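PDB 5UL3: 4'-phospho-dehydrooxetanocin synthase from Bacillus megaterium, which catalyses the cobalamin-dependent radical SAM ring contraction of dAMP to an oxetane aldehyde, 4'-phospho-dehydrooxetanocin, in the biosynthesis of oxetanocin A. Local coordinates for residues A[704-707]-A[708-712]; A[695-698]-A[699-703]; A[29-32]-A[33-37]. All coordinates share one frame; numbering follows the deposited sequence.

Contact 1: residues A[704-707]-A[708-712]. With EDO (1,2-ethanediol), chain K.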
loop_
_atom_site.group_PDB
_atom_site.type_symbol
_atom_site.label_atom_id
_atom_site.label_comp_id
_atom_site.label_asym_id
_atom_site.label_seq_id
_atom_site.Cartn_x
_atom_site.Cartn_y
_atom_site.Cartn_z
ATOM N N VAL A 704 5.547 4.264 34.404
ATOM C CA VAL A 704 4.992 3.036 33.837
ATOM C C VAL A 704 5.191 1.874 34.801
ATOM O O VAL A 704 4.284 1.065 35.041
ATOM C CB VAL A 704 5.637 2.724 32.471
ATOM C CG1 VAL A 704 5.052 1.420 31.893
ATOM C CG2 VAL A 704 5.459 3.887 31.509
ATOM N N GLU A 705 6.403 1.770 35.343
ATOM C CA GLU A 705 6.738 0.699 36.273
ATOM C C GLU A 705 5.854 0.763 37.515
ATOM O O GLU A 705 5.300 -0.253 37.952
ATOM C CB GLU A 705 8.223 0.810 36.633
ATOM C CG GLU A 705 8.669 -0.120 37.768
ATOM C CD GLU A 705 10.110 0.129 38.196
ATOM O OE1 GLU A 705 10.489 1.296 38.419
ATOM O OE2 GLU A 705 10.869 -0.856 38.295
ATOM N N ALA A 706 5.703 1.960 38.089
ATOM C CA ALA A 706 4.871 2.111 39.282
ATOM C C ALA A 706 3.414 1.802 38.980
ATOM O O ALA A 706 2.732 1.150 39.780
ATOM C CB ALA A 706 5.012 3.523 39.846
ATOM N N ASP A 707 2.912 2.263 37.829
ATOM C CA ASP A 707 1.531 1.956 37.480
ATOM C C ASP A 707 1.337 0.461 37.313
ATOM O O ASP A 707 0.284 -0.089 37.669
ATOM C CB ASP A 707 1.121 2.691 36.192
ATOM C CG ASP A 707 0.875 4.168 36.406
ATOM O OD1 ASP A 707 0.615 4.587 37.555
ATOM O OD2 ASP A 707 0.920 4.924 35.408
ATOM N N LEU A 708 2.337 -0.222 36.758
ATOM C CA LEU A 708 2.237 -1.665 36.620
ATOM C C LEU A 708 2.220 -2.330 37.994
ATOM O O LEU A 708 1.367 -3.179 38.277
ATOM C CB LEU A 708 3.400 -2.187 35.779
ATOM C CG LEU A 708 3.524 -3.702 35.635
ATOM C CD1 LEU A 708 2.252 -4.285 35.036
ATOM C CD2 LEU A 708 4.732 -4.014 34.743
ATOM N N ASN A 709 3.152 -1.932 38.870
ATOM C CA ASN A 709 3.206 -2.531 40.209
ATOM C C ASN A 709 1.942 -2.252 41.018
ATOM O O ASN A 709 1.495 -3.113 41.790
ATOM C CB ASN A 709 4.439 -2.014 40.948
ATOM C CG ASN A 709 5.733 -2.534 40.350
ATOM O OD1 ASN A 709 5.750 -3.577 39.700
ATOM N ND2 ASN A 709 6.814 -1.828 40.589
ATOM N N LYS A 710 1.348 -1.069 40.853
ATOM C CA LYS A 710 0.113 -0.717 41.546
ATOM C C LYS A 710 -1.122 -1.399 40.974
ATOM O O LYS A 710 -2.204 -1.271 41.558
ATOM C CB LYS A 710 -0.103 0.800 41.510
ATOM C CG LYS A 710 0.916 1.604 42.280
ATOM C CD LYS A 710 0.745 3.090 41.996
ATOM C CE LYS A 710 1.854 3.907 42.650
ATOM N NZ LYS A 710 1.827 5.333 42.193
ATOM N N GLY A 711 -1.012 -2.094 39.846
ATOM C CA GLY A 711 -2.190 -2.640 39.210
ATOM C C GLY A 711 -3.003 -1.641 38.407
ATOM O O GLY A 711 -4.132 -1.956 38.027
ATOM N N ILE A 712 -2.471 -0.437 38.174
ATOM C CA ILE A 712 -3.170 0.557 37.362
ATOM C C ILE A 712 -3.170 0.145 35.899
ATOM O O ILE A 712 -4.158 0.365 35.182
ATOM C CB ILE A 712 -2.546 1.939 37.604
ATOM C CG1 ILE A 712 -2.907 2.393 39.024
ATOM C CG2 ILE A 712 -3.012 2.974 36.543
ATOM C CD1 ILE A 712 -2.252 3.660 39.453
HETATM C C1 EDO K . 3.403 7.889 39.616
HETATM O O1 EDO K . 4.705 7.402 39.958
HETATM C C2 EDO K . 2.705 6.870 38.724
HETATM O O2 EDO K . 2.166 5.803 39.516
HETATM O O HOH W 1 9.605 -2.869 40.085
#
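Asp707 O takes the backbone N-H of Ile712 at 2.8 Å, while Gly711 N bonds back to Leu708 O at 3.0 Å, so the last turn of helix 683-709 closes with two bonds and a glycine of positive phi (79°). Ahead of this end the ordinary i to i+4 ladder still runs, as in Lys710 N to Ala706 O. The side chain of Ile712 folds back over the turn and sets its CD1 3.6 Å from Asp707 OD1. That same oxygen accepts the O2 hydroxyl of a 1,2-ethanediol at 2.8 Å, and Lys710 NZ donates to that same O2 at 2.7 Å. The lysine reaches it with an extended chain whose CG passes 3.1 Å from Ala706 O, and one hydroxyl of the diol, probably from the crystallisation liquor, thus bridges a carboxylate and an ammonium group that do not touch directly. Asp707 OD2 is held separately by Tyr629 of helix 620-648. On another flank, one water receives Asn709 ND2 and donates to Glu705 OE2, whereas Glu705 OE1 has Arg702 as its partner. The paired backbone bonds and the positive phi of Gly711 make a Schellman motif, a C-terminal capping arrangement of an alpha-helix with glycine at C'.

Contact 2: residues A[695-698]-A[699-703]. With EDO (1,2-ethanediol), chain B; EDO (1,2-ethanediol), chain K.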
loop_
_atom_site.group_PDB
_atom_site.type_symbol
_atom_site.label_atom_id
_atom_site.label_comp_id
_atom_site.label_asym_id
_atom_site.label_seq_id
_atom_site.Cartn_x
_atom_site.Cartn_y
_atom_site.Cartn_z
ATOM N N LEU A 695 17.705 10.230 30.710
ATOM C CA LEU A 695 17.175 10.326 32.068
ATOM C C LEU A 695 15.725 10.799 32.080
ATOM O O LEU A 695 14.981 10.500 33.021
ATOM C CB LEU A 695 18.048 11.273 32.900
ATOM C CG LEU A 695 19.492 10.815 33.090
ATOM C CD1 LEU A 695 20.296 11.948 33.729
ATOM C CD2 LEU A 695 19.539 9.561 33.966
ATOM N N ILE A 696 15.295 11.533 31.051
ATOM C CA ILE A 696 13.891 11.927 30.988
ATOM C C ILE A 696 13.030 10.739 30.589
ATOM O O ILE A 696 11.929 10.551 31.115
ATOM C CB ILE A 696 13.692 13.110 30.026
ATOM C CG1 ILE A 696 14.638 14.254 30.394
ATOM C CG2 ILE A 696 12.252 13.587 30.085
ATOM C CD1 ILE A 696 14.669 15.325 29.352
ATOM N N MET A 697 13.514 9.915 29.658
ATOM C CA MET A 697 12.798 8.683 29.342
ATOM C C MET A 697 12.715 7.770 30.561
ATOM O O MET A 697 11.698 7.099 30.776
ATOM C CB MET A 697 13.476 7.961 28.179
ATOM C CG MET A 697 12.708 6.764 27.662
ATOM S SD MET A 697 11.209 7.274 26.780
ATOM C CE MET A 697 10.505 5.647 26.563
ATOM N N GLU A 698 13.776 7.733 31.380
ATOM C CA GLU A 698 13.706 6.928 32.597
ATOM C C GLU A 698 12.568 7.405 33.485
ATOM O O GLU A 698 11.832 6.593 34.053
ATOM C CB GLU A 698 15.029 6.968 33.375
ATOM C CG GLU A 698 14.945 6.068 34.626
ATOM C CD GLU A 698 16.073 6.253 35.630
ATOM O OE1 GLU A 698 16.879 7.185 35.478
ATOM O OE2 GLU A 698 16.143 5.440 36.580
ATOM N N LYS A 699 12.394 8.722 33.594
ATOM C CA LYS A 699 11.346 9.262 34.452
ATOM C C LYS A 699 9.975 8.779 34.000
ATOM O O LYS A 699 9.142 8.368 34.819
ATOM C CB LYS A 699 11.406 10.789 34.461
ATOM C CG LYS A 699 10.292 11.433 35.269
ATOM C CD LYS A 699 10.642 12.847 35.686
ATOM C CE LYS A 699 9.599 13.403 36.645
ATOM N NZ LYS A 699 8.266 13.505 35.988
ATOM N N LEU A 700 9.730 8.813 32.689
ATOM C CA LEU A 700 8.495 8.256 32.144
ATOM C C LEU A 700 8.346 6.782 32.496
ATOM O O LEU A 700 7.281 6.340 32.938
ATOM C CB LEU A 700 8.471 8.444 30.622
ATOM C CG LEU A 700 7.392 7.674 29.854
ATOM C CD1 LEU A 700 6.023 8.097 30.348
ATOM C CD2 LEU A 700 7.516 7.873 28.298
ATOM N N LEU A 701 9.398 5.996 32.293
ATOM C CA LEU A 701 9.253 4.562 32.479
ATOM C C LEU A 701 9.163 4.189 33.958
ATOM O O LEU A 701 8.627 3.121 34.280
ATOM C CB LEU A 701 10.397 3.829 31.775
ATOM C CG LEU A 701 10.390 3.982 30.237
ATOM C CD1 LEU A 701 11.531 3.204 29.614
ATOM C CD2 LEU A 701 9.032 3.527 29.640
ATOM N N ARG A 702 9.647 5.054 34.858
ATOM C CA ARG A 702 9.408 4.827 36.283
ATOM C C ARG A 702 7.932 4.993 36.626
ATOM O O ARG A 702 7.411 4.269 37.481
ATOM C CB ARG A 702 10.269 5.776 37.129
ATOM C CG ARG A 702 11.775 5.507 37.076
ATOM C CD ARG A 702 12.154 4.114 37.605
ATOM N NE ARG A 702 13.601 3.899 37.515
ATOM C CZ ARG A 702 14.215 2.757 37.794
ATOM N NH1 ARG A 702 13.523 1.709 38.221
ATOM N NH2 ARG A 702 15.532 2.666 37.663
ATOM N N ASP A 703 7.235 5.929 35.968
ATOM C CA ASP A 703 5.784 6.002 36.124
ATOM C C ASP A 703 5.106 4.752 35.574
ATOM O O ASP A 703 4.163 4.239 36.185
ATOM C CB ASP A 703 5.215 7.253 35.438
ATOM C CG ASP A 703 5.540 8.548 36.183
ATOM O OD1 ASP A 703 5.800 8.511 37.402
ATOM O OD2 ASP A 703 5.507 9.619 35.541
HETATM C C1 EDO B . 6.779 12.904 33.154
HETATM O O1 EDO B . 8.129 13.383 33.152
HETATM C C2 EDO B . 6.795 11.384 33.080
HETATM O O2 EDO B . 5.453 10.890 32.972
HETATM C C1 EDO K . 3.403 7.889 39.616
HETATM O O1 EDO K . 4.705 7.402 39.958
HETATM C C2 EDO K . 2.705 6.870 38.724
HETATM O O2 EDO K . 2.166 5.803 39.516
#
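Glu698 and Arg702 form an i to i+4 salt bridge on helix 683-709, in the helical C-terminal part of the enzyme, with a Met-Leu-Leu cluster on the buried flank of the same two turns. A single carboxylate oxygen does the gripping: Glu698 OE2 accepts Arg702 NH2 at 3.0 Å and Arg702 NE at 3.1 Å. The guanidinium presents its NE side edge-on, with OE2 practically in its plane, but the two flat groups are turned 51° from one another. NH2 meets the anti lone pair of OE2, and NE comes from the same anti side, 20° out of the carboxylate plane. Glu698 stretches out to this point, while Arg702 bends at chi2 (-61°), which swings its head back toward the preceding turn. Phe729 of helix 720-730 makes a cation-pi contact with the arginine, and NH1 is bridged to Glu705. On the buried flank Met697, bent at chi2, lays SD 4.0 Å from Leu700 CD2 and CE 4.0 Å from Leu701 CD2. Met697 and Leu701 also pack on Trp728, Met697 and Leu700 on His633, and Leu701 on Val607, residues of three surrounding helices. A 1,2-ethanediol, probably from the crystallisation liquor, links Lys699 and Asp703, accepting a weak bond from Lys699 NZ at its O1 and donating from its O2 to Asp703 OD2 at 2.9 Å. With two N-H groups converging on OE2 and a second carboxylate at NH1, the guanidinium is probably restrained in rotation and its positive charge well balanced, as is the negative charge of Glu698.

Contact 3: residues A[29-32]-A[33-37]; sequences SEIE and KRCEE
At the NE edge of the Arg34 guanidinium, close to its plane, sits Glu30 OE2, and the carboxylate stands almost upright to that plane, 80° away. The modelled separation of Arg34 NE and Glu30 OE2, 2.4 Å, is very short for a hydrogen bond and its exact value is doubtful, although the N-H points nearly straight at the oxygen. Arg34 NH2 adds a weak bond to the same OE2 at 3.1 Å, bent to 122°. The other oxygen, Glu30 OE1, faces Lys33 NZ at 3.7 Å, a long salt bridge. A bend in the glutamate at chi2 (66°) turns its carboxylate along the helix to lie between the two cations. Glu30, Lys33 and Arg34 are thus an i, i+3, i+4 salt-bridge network on helix 28-39 of the N-terminal domain. On the flank that faces the rest of this domain, Ile31 CG2 approaches Cys35 SG to 4.2 Å, and the two rest on Phe21 of helix 7-21 and on strand 49-53. Neighbouring acids look to that strand region as well: Glu32 OE2 accepts the backbone N-H of Val52, and Glu36 OE2 is hydrogen-bonded to Tyr47 OH.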
loop_
_atom_site.group_PDB
_atom_site.type_symbol
_atom_site.label_atom_id
_atom_site.label_comp_id
_atom_site.label_asym_id
_atom_site.label_seq_id
_atom_site.Cartn_x
_atom_site.Cartn_y
_atom_site.Cartn_z
ATOM N N SER A 29 -13.555 -23.262 -8.019
ATOM C CA SER A 29 -13.841 -24.685 -7.857
ATOM C C SER A 29 -15.092 -24.909 -7.016
ATOM O O SER A 29 -15.866 -25.837 -7.281
ATOM C CB SER A 29 -12.642 -25.397 -7.233
ATOM O OG SER A 29 -11.567 -25.475 -8.151
ATOM N N GLU A 30 -15.302 -24.076 -5.993
ATOM C CA GLU A 30 -16.507 -24.190 -5.172
ATOM C C GLU A 30 -17.739 -23.719 -5.936
ATOM O O GLU A 30 -18.819 -24.314 -5.819
ATOM C CB GLU A 30 -16.332 -23.399 -3.872
ATOM C CG GLU A 30 -17.629 -23.173 -3.075
ATOM C CD GLU A 30 -18.248 -24.460 -2.517
ATOM O OE1 GLU A 30 -17.495 -25.401 -2.169
ATOM O OE2 GLU A 30 -19.497 -24.523 -2.426
ATOM N N ILE A 31 -17.601 -22.656 -6.729
ATOM C CA ILE A 31 -18.678 -22.274 -7.638
ATOM C C ILE A 31 -18.991 -23.420 -8.589
ATOM O O ILE A 31 -20.162 -23.741 -8.837
ATOM C CB ILE A 31 -18.299 -20.989 -8.406
ATOM C CG1 ILE A 31 -18.144 -19.804 -7.441
ATOM C CG2 ILE A 31 -19.321 -20.689 -9.521
ATOM C CD1 ILE A 31 -19.449 -19.174 -6.996
ATOM N N GLU A 32 -17.952 -24.063 -9.127
ATOM C CA GLU A 32 -18.185 -25.148 -10.078
ATOM C C GLU A 32 -18.898 -26.317 -9.402
ATOM O O GLU A 32 -19.806 -26.922 -9.990
ATOM C CB GLU A 32 -16.863 -25.596 -10.719
ATOM C CG GLU A 32 -16.514 -24.794 -11.996
ATOM C CD GLU A 32 -15.081 -24.960 -12.481
ATOM O OE1 GLU A 32 -14.303 -25.650 -11.787
ATOM O OE2 GLU A 32 -14.733 -24.387 -13.559
ATOM N N LYS A 33 -18.523 -26.623 -8.156
ATOM C CA LYS A 33 -19.204 -27.669 -7.396
ATOM C C LYS A 33 -20.698 -27.405 -7.326
ATOM O O LYS A 33 -21.513 -28.296 -7.593
ATOM C CB LYS A 33 -18.618 -27.770 -5.985
ATOM C CG LYS A 33 -19.266 -28.877 -5.131
ATOM C CD LYS A 33 -19.084 -28.658 -3.630
ATOM C CE LYS A 33 -17.807 -29.292 -3.096
ATOM N NZ LYS A 33 -17.651 -29.083 -1.622
ATOM N N ARG A 34 -21.080 -26.180 -6.967
ATOM C CA ARG A 34 -22.499 -25.860 -6.877
ATOM C C ARG A 34 -23.167 -25.862 -8.244
ATOM O O ARG A 34 -24.379 -26.097 -8.334
ATOM C CB ARG A 34 -22.696 -24.519 -6.184
ATOM C CG ARG A 34 -22.276 -24.553 -4.731
ATOM C CD ARG A 34 -22.016 -23.166 -4.177
ATOM N NE ARG A 34 -21.422 -23.220 -2.841
ATOM C CZ ARG A 34 -21.973 -22.685 -1.758
ATOM N NH1 ARG A 34 -23.134 -22.045 -1.848
ATOM N NH2 ARG A 34 -21.355 -22.782 -0.587
ATOM N N CYS A 35 -22.407 -25.602 -9.315
ATOM C CA CYS A 35 -22.987 -25.684 -10.652
ATOM C C CYS A 35 -23.230 -27.135 -11.061
ATOM O O CYS A 35 -24.250 -27.445 -11.692
ATOM C CB CYS A 35 -22.088 -24.984 -11.674
ATOM S SG CYS A 35 -22.092 -23.173 -11.559
ATOM N N GLU A 36 -22.307 -28.036 -10.719
ATOM C CA GLU A 36 -22.520 -29.451 -11.012
ATOM C C GLU A 36 -23.747 -29.983 -10.288
ATOM O O GLU A 36 -24.569 -30.690 -10.883
ATOM C CB GLU A 36 -21.285 -30.266 -10.634
ATOM C CG GLU A 36 -20.071 -29.899 -11.453
ATOM C CD GLU A 36 -19.258 -31.104 -11.871
ATOM O OE1 GLU A 36 -18.238 -31.392 -11.205
ATOM O OE2 GLU A 36 -19.646 -31.764 -12.864
ATOM N N GLU A 37 -23.899 -29.633 -9.011
ATOM C CA GLU A 37 -25.038 -30.114 -8.237
ATOM C C GLU A 37 -26.353 -29.557 -8.766
ATOM O O GLU A 37 -27.397 -30.207 -8.637
ATOM C CB GLU A 37 -24.833 -29.760 -6.764
ATOM C CG GLU A 37 -23.578 -30.410 -6.183
ATOM C CD GLU A 37 -23.270 -29.999 -4.749
ATOM O OE1 GLU A 37 -23.659 -28.880 -4.339
ATOM O OE2 GLU A 37 -22.626 -30.801 -4.036
HETATM O O HOH W 2 -21.465 -27.352 -2.089
#

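Contact 3 comes first along the chain, on helix 28-39 of the N-terminal domain; contacts 2 and 1 follow in that order, in immediate succession on helix 683-709 near the C-terminus. Centres of contacts 1 and 2 are about 13 Å apart, and one 1,2-ethanediol touches both, bonded to Asp703 in one and to Asp707 and Lys710 in the other. Contact 3 lies remote, its centre about 58 Å from that of contact 1 and 62 Å from that of contact 2. All three lie away from the cobalamin and iron-sulfur sites, at the periphery of a four-domain enzyme, contact 3 on a helix laid against helix 7-21 and the antiparallel sheet, contacts 1 and 2 in the helical C-terminal part.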